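Local structure of ribosome hibernation protein YHBH (Vibrio cholerae serotype O1, 4HEI) at residues 18-23 with 39-44; 25-30 with 80-85. The protein associates with 100S ribosome dimers as a hibernation factor of the HPF/YfiA family and probably inhibits translation by binding the small ribosomal subunit. All blocks are in the same frame, centred on the assembly; numbering follows the deposited sequence.

Interaction 1: 18-23 with 39-44; sequences DYVHSK and VILRVE
Val20 meets Val39 and Leu41 where helix 14-27 lies on strand 34-44, the last two elements of the beta-alpha-beta crossover that opens the beta-alpha-beta-beta-beta-alpha fold of the HPF/YfiA family. Along the helix, Tyr19 comes just before the contact and turns to the other helix, its ring packing edge-to-face with that of Tyr71. Val20 follows, and it alone carries the helix side of the contact. Its CG1 is anti to the backbone N (chi1 172°) and lies 4.2 Å from CG2 of Val39, while its other methyl heads for Leu41. One beta-branched residue thus straddles two strand positions, and these are alternate residues because i and i+2 of a strand share a face. Val20 also touches Ile5 on strand 2-8 and Ile74 on helix 70-91, so it sits where both helices meet the sheet. One turn on, Lys23 faces the same second helix and forms a salt bridge with Asp75; its CG lies 4.0 Å above one face of the Tyr19 ring, offset toward the rim. On the strand, backbone bonds to Gln6 on strand 2-8 hold both Val39 and Leu41. The looser of the two apolar touches is Val20 CG2 to Leu41 CD1, at 4.5 Å.

Interaction 2: 25-30 with 80-85; sequences DKLERF and KLVRQL
Leu27 lays its CD1 methyl against CG2 of Val82, 3.5 Å away, and its forked end, CD1 included, also meets Leu85. The case illustrates how one leucine can serve two positions of a neighbouring helix: within these segments Leu27 of helix 14-27 alone makes the contact from the first helix, reaching across to Val82 and Leu85, spaced three apart on helix 70-91 and therefore on neighbouring positions of one helix side. With chi1 at -172°, CG of Leu27 stands opposite the backbone N, and the fork is carried over to the second helix. There the two partners are met differently. The side chains of Leu27 and Val82 pass alongside one another, running opposite ways, and touch through their flanking methyls. Leu85 instead comes tip to tip: its CD1 lies 3.7 Å from CD2 of Leu27, and the same methyl is equally near CD1 of Leu27, fitting against the fork. Beneath, the sheet supplies the floor, with Leu54 of strand 47-56 touching both Leu27 and Leu85, and Ile61 of strand 59-67 touching Leu85. Nearby polar groups bind in other directions, as Gln84 NE2 does to the carbonyl oxygen of His62, a cobalt-binding residue. No hydrogen bond or salt bridge spans the two segments, so their direct contact depends on the fit of methyl groups and on the burial of the two leucines.

How the interactions relate
From the N terminus the chain runs through strand 2-8 into helix 14-27, which supplies one side of both contacts. Interaction 1 closes the shorter loop, with 15 residues between its segments, when the chain returns as strand 34-44 and completes the crossover. Interaction 2 starts farther along the same helix and closes only after the sheet has been built, 49 residues later, on helix 70-91. Because 25-30 falls between 18-23 and 39-44, the two loops cross. Their centres lie 15 Å apart on opposite sides of the chain's centre: one contact ties the first helix to the sheet, the other ties it to the C-terminal helix.

Interaction 1: 18-23 with 39-44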
loop_
_atom_site.group_PDB
_atom_site.type_symbol
_atom_site.label_atom_id
_atom_site.label_comp_id
_atom_site.label_asym_id
_atom_site.label_seq_id
_atom_site.Cartn_x
_atom_site.Cartn_y
_atom_site.Cartn_z
ATOM N N ASP A 18 -10.753 4.815 -2.887
ATOM C CA ASP A 18 -11.307 5.167 -1.581
ATOM C C ASP A 18 -10.832 4.166 -0.532
ATOM O O ASP A 18 -10.432 4.545 0.574
ATOM C CB ASP A 18 -12.840 5.174 -1.616
ATOM C CG ASP A 18 -13.404 6.319 -2.440
ATOM O OD1 ASP A 18 -12.696 7.327 -2.629
ATOM O OD2 ASP A 18 -14.567 6.217 -2.887
ATOM N N TYR A 19 -10.877 2.886 -0.885
ATOM C CA TYR A 19 -10.453 1.833 0.027
ATOM C C TYR A 19 -8.982 1.995 0.388
ATOM O O TYR A 19 -8.609 1.908 1.558
ATOM C CB TYR A 19 -10.678 0.458 -0.612
ATOM C CG TYR A 19 -10.425 -0.691 0.330
ATOM C CD1 TYR A 19 -11.274 -0.927 1.409
ATOM C CD2 TYR A 19 -9.331 -1.534 0.155
ATOM C CE1 TYR A 19 -11.040 -1.974 2.287
ATOM C CE2 TYR A 19 -9.086 -2.580 1.029
ATOM C CZ TYR A 19 -9.945 -2.794 2.092
ATOM O OH TYR A 19 -9.709 -3.825 2.962
ATOM N N VAL A 20 -8.145 2.221 -0.618
ATOM C CA VAL A 20 -6.718 2.401 -0.375
ATOM C C VAL A 20 -6.509 3.566 0.582
ATOM O O VAL A 20 -5.764 3.455 1.555
ATOM C CB VAL A 20 -5.952 2.677 -1.676
ATOM C CG1 VAL A 20 -4.504 3.057 -1.357
ATOM C CG2 VAL A 20 -5.982 1.427 -2.571
ATOM N N HIS A 21 -7.172 4.682 0.305
ATOM C CA HIS A 21 -7.047 5.848 1.169
ATOM C C HIS A 21 -7.478 5.516 2.592
ATOM O O HIS A 21 -6.832 5.925 3.563
ATOM C CB HIS A 21 -7.871 7.007 0.605
ATOM C CG HIS A 21 -7.100 7.876 -0.335
ATOM N ND1 HIS A 21 -6.100 8.722 0.092
ATOM C CD2 HIS A 21 -7.148 8.000 -1.683
ATOM C CE1 HIS A 21 -5.564 9.331 -0.952
ATOM N NE2 HIS A 21 -6.182 8.910 -2.041
ATOM N N SER A 22 -8.555 4.753 2.715
ATOM C CA SER A 22 -9.055 4.354 4.022
ATOM C C SER A 22 -7.976 3.612 4.814
ATOM O O SER A 22 -7.704 3.937 5.976
ATOM C CB SER A 22 -10.289 3.460 3.851
ATOM O OG SER A 22 -10.797 3.056 5.107
ATOM N N LYS A 23 -7.355 2.621 4.180
ATOM C CA LYS A 23 -6.310 1.827 4.823
ATOM C C LYS A 23 -5.118 2.676 5.274
ATOM O O LYS A 23 -4.588 2.477 6.366
ATOM C CB LYS A 23 -5.813 0.734 3.867
ATOM C CG LYS A 23 -6.909 -0.168 3.317
ATOM C CD LYS A 23 -7.523 -1.051 4.392
ATOM C CE LYS A 23 -6.528 -2.084 4.887
ATOM N NZ LYS A 23 -7.164 -3.080 5.789
ATOM N N VAL A 39 1.332 3.736 -4.807
ATOM C CA VAL A 39 0.612 2.483 -4.830
ATOM C C VAL A 39 0.311 2.168 -6.281
ATOM O O VAL A 39 -0.072 3.048 -7.048
ATOM C CB VAL A 39 -0.733 2.565 -4.046
ATOM C CG1 VAL A 39 -1.519 1.252 -4.210
ATOM C CG2 VAL A 39 -0.454 2.807 -2.571
ATOM N N ILE A 40 0.525 0.914 -6.659
ATOM C CA ILE A 40 0.238 0.467 -8.011
ATOM C C ILE A 40 -0.628 -0.781 -7.933
ATOM O O ILE A 40 -0.280 -1.754 -7.257
ATOM C CB ILE A 40 1.521 0.128 -8.801
ATOM C CG1 ILE A 40 2.363 1.386 -9.009
ATOM C CG2 ILE A 40 1.156 -0.449 -10.163
ATOM C CD1 ILE A 40 3.601 1.144 -9.845
ATOM N N LEU A 41 -1.760 -0.739 -8.627
ATOM C CA LEU A 41 -2.689 -1.859 -8.675
ATOM C C LEU A 41 -2.672 -2.344 -10.119
ATOM O O LEU A 41 -2.861 -1.558 -11.040
ATOM C CB LEU A 41 -4.099 -1.405 -8.290
ATOM C CG LEU A 41 -4.215 -0.688 -6.936
ATOM C CD1 LEU A 41 -5.673 -0.427 -6.619
ATOM C CD2 LEU A 41 -3.579 -1.526 -5.847
ATOM N N ARG A 42 -2.414 -3.628 -10.315
ATOM C CA ARG A 42 -2.374 -4.151 -11.667
ATOM C C ARG A 42 -2.777 -5.609 -11.731
ATOM O O ARG A 42 -2.842 -6.301 -10.714
ATOM C CB ARG A 42 -0.977 -3.972 -12.266
ATOM C CG ARG A 42 0.120 -4.717 -11.525
ATOM C CD ARG A 42 1.487 -4.464 -12.154
ATOM N NE ARG A 42 2.561 -5.074 -11.368
ATOM C CZ ARG A 42 3.093 -6.269 -11.610
ATOM N NH1 ARG A 42 2.672 -7.003 -12.632
ATOM N NH2 ARG A 42 4.036 -6.744 -10.807
ATOM N N VAL A 43 -3.041 -6.068 -12.947
ATOM C CA VAL A 43 -3.455 -7.440 -13.170
ATOM C C VAL A 43 -2.483 -8.161 -14.091
ATOM O O VAL A 43 -2.095 -7.639 -15.132
ATOM C CB VAL A 43 -4.868 -7.488 -13.798
ATOM C CG1 VAL A 43 -5.289 -8.922 -14.033
ATOM C CG2 VAL A 43 -5.864 -6.781 -12.891
ATOM N N GLU A 44 -2.075 -9.351 -13.670
ATOM C CA GLU A 44 -1.170 -10.201 -14.432
ATOM C C GLU A 44 -1.928 -11.517 -14.522
ATOM O O GLU A 44 -2.006 -12.257 -13.548
ATOM C CB GLU A 44 0.144 -10.384 -13.672
ATOM C CG GLU A 44 1.100 -11.385 -14.290
ATOM C CD GLU A 44 2.408 -11.475 -13.525
ATOM O OE1 GLU A 44 3.195 -10.504 -13.571
ATOM O OE2 GLU A 44 2.646 -12.513 -12.869
#

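Interaction 2: 25-30 with 80-85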
loop_
_atom_site.group_PDB
_atom_site.type_symbol
_atom_site.label_atom_id
_atom_site.label_comp_id
_atom_site.label_asym_id
_atom_site.label_seq_id
_atom_site.Cartn_x
_atom_site.Cartn_y
_atom_site.Cartn_z
ATOM N N ASP A 25 -5.134 5.958 5.870
ATOM C CA ASP A 25 -5.514 6.927 6.890
ATOM C C ASP A 25 -5.424 6.262 8.268
ATOM O O ASP A 25 -5.076 6.912 9.250
ATOM C CB ASP A 25 -6.931 7.461 6.654
ATOM C CG ASP A 25 -6.970 8.554 5.606
ATOM O OD1 ASP A 25 -5.897 9.100 5.281
ATOM O OD2 ASP A 25 -8.073 8.879 5.121
ATOM N N LYS A 26 -5.727 4.970 8.346
ATOM C CA LYS A 26 -5.645 4.271 9.622
ATOM C C LYS A 26 -4.183 4.090 10.001
ATOM O O LYS A 26 -3.777 4.315 11.145
ATOM C CB LYS A 26 -6.314 2.898 9.536
ATOM C CG LYS A 26 -7.817 2.938 9.321
ATOM C CD LYS A 26 -8.408 1.538 9.402
ATOM C CE LYS A 26 -9.918 1.563 9.278
ATOM N NZ LYS A 26 -10.538 2.396 10.346
ATOM N N LEU A 27 -3.397 3.693 9.009
ATOM C CA LEU A 27 -1.973 3.456 9.165
ATOM C C LEU A 27 -1.178 4.651 9.701
ATOM O O LEU A 27 -0.323 4.493 10.576
ATOM C CB LEU A 27 -1.394 3.032 7.812
ATOM C CG LEU A 27 0.049 2.542 7.791
ATOM C CD1 LEU A 27 0.127 1.223 8.548
ATOM C CD2 LEU A 27 0.513 2.355 6.355
ATOM N N GLU A 28 -1.455 5.845 9.186
ATOM C CA GLU A 28 -0.709 7.023 9.609
ATOM C C GLU A 28 -0.878 7.373 11.088
ATOM O O GLU A 28 -0.111 8.169 11.636
ATOM C CB GLU A 28 -1.075 8.240 8.745
ATOM C CG GLU A 28 -2.429 8.856 9.042
ATOM C CD GLU A 28 -2.599 10.242 8.414
ATOM O OE1 GLU A 28 -3.675 10.853 8.597
ATOM O OE2 GLU A 28 -1.657 10.719 7.744
ATOM N N ARG A 29 -1.877 6.783 11.740
ATOM C CA ARG A 29 -2.090 7.064 13.159
ATOM C C ARG A 29 -1.045 6.360 14.023
ATOM O O ARG A 29 -0.764 6.784 15.140
ATOM C CB ARG A 29 -3.491 6.631 13.585
ATOM C CG ARG A 29 -4.616 7.407 12.931
ATOM C CD ARG A 29 -4.514 8.893 13.224
ATOM N NE ARG A 29 -5.652 9.614 12.670
ATOM C CZ ARG A 29 -6.381 10.472 13.365
ATOM N NH1 ARG A 29 -6.070 10.710 14.634
ATOM N NH2 ARG A 29 -7.427 11.065 12.803
ATOM N N PHE A 30 -0.464 5.288 13.494
ATOM C CA PHE A 30 0.542 4.525 14.225
ATOM C C PHE A 30 1.963 4.827 13.767
ATOM O O PHE A 30 2.919 4.665 14.527
ATOM C CB PHE A 30 0.253 3.038 14.072
ATOM C CG PHE A 30 -1.011 2.613 14.739
ATOM C CD1 PHE A 30 -1.051 2.428 16.117
ATOM C CD2 PHE A 30 -2.175 2.440 14.005
ATOM C CE1 PHE A 30 -2.238 2.079 16.755
ATOM C CE2 PHE A 30 -3.367 2.090 14.633
ATOM C CZ PHE A 30 -3.398 1.911 16.015
ATOM N N LYS A 80 1.625 -6.514 5.190
ATOM C CA LYS A 80 3.070 -6.623 4.986
ATOM C C LYS A 80 3.759 -5.298 5.323
ATOM O O LYS A 80 4.822 -5.280 5.942
ATOM C CB LYS A 80 3.393 -7.000 3.537
ATOM C CG LYS A 80 2.925 -8.380 3.112
ATOM C CD LYS A 80 3.484 -8.735 1.737
ATOM C CE LYS A 80 2.974 -10.083 1.258
ATOM N NZ LYS A 80 3.594 -10.467 -0.043
ATOM N N LEU A 81 3.147 -4.191 4.911
ATOM C CA LEU A 81 3.709 -2.870 5.177
ATOM C C LEU A 81 3.744 -2.586 6.676
ATOM O O LEU A 81 4.727 -2.065 7.192
ATOM C CB LEU A 81 2.881 -1.788 4.469
ATOM C CG LEU A 81 2.852 -1.827 2.938
ATOM C CD1 LEU A 81 1.893 -0.759 2.429
ATOM C CD2 LEU A 81 4.255 -1.589 2.390
ATOM N N VAL A 82 2.667 -2.939 7.373
ATOM C CA VAL A 82 2.593 -2.722 8.817
ATOM C C VAL A 82 3.708 -3.479 9.537
ATOM O O VAL A 82 4.337 -2.937 10.446
ATOM C CB VAL A 82 1.220 -3.165 9.387
ATOM C CG1 VAL A 82 1.224 -3.070 10.911
ATOM C CG2 VAL A 82 0.120 -2.288 8.823
ATOM N N ARG A 83 3.963 -4.726 9.135
ATOM C CA ARG A 83 5.027 -5.520 9.754
ATOM C C ARG A 83 6.354 -4.799 9.586
ATOM O O ARG A 83 7.120 -4.646 10.539
ATOM C CB ARG A 83 5.149 -6.905 9.106
ATOM C CG ARG A 83 3.939 -7.801 9.258
ATOM C CD ARG A 83 4.330 -9.271 9.100
ATOM N NE ARG A 83 3.162 -10.145 9.134
ATOM C CZ ARG A 83 2.359 -10.367 8.097
ATOM N NH1 ARG A 83 2.598 -9.784 6.930
ATOM N NH2 ARG A 83 1.305 -11.160 8.233
ATOM N N GLN A 84 6.631 -4.358 8.365
ATOM C CA GLN A 84 7.877 -3.657 8.091
ATOM C C GLN A 84 7.956 -2.309 8.804
ATOM O O GLN A 84 9.027 -1.898 9.245
ATOM C CB GLN A 84 8.055 -3.465 6.587
ATOM C CG GLN A 84 8.218 -4.765 5.822
ATOM C CD GLN A 84 8.467 -4.538 4.345
ATOM O OE1 GLN A 84 9.432 -3.876 3.957
ATOM N NE2 GLN A 84 7.594 -5.085 3.512
ATOM N N LEU A 85 6.825 -1.615 8.903
ATOM C CA LEU A 85 6.791 -0.322 9.582
ATOM C C LEU A 85 7.054 -0.475 11.080
ATOM O O LEU A 85 7.729 0.360 11.688
ATOM C CB LEU A 85 5.439 0.359 9.355
ATOM C CG LEU A 85 5.267 1.038 7.990
ATOM C CD1 LEU A 85 3.789 1.370 7.767
ATOM C CD2 LEU A 85 6.124 2.297 7.926
#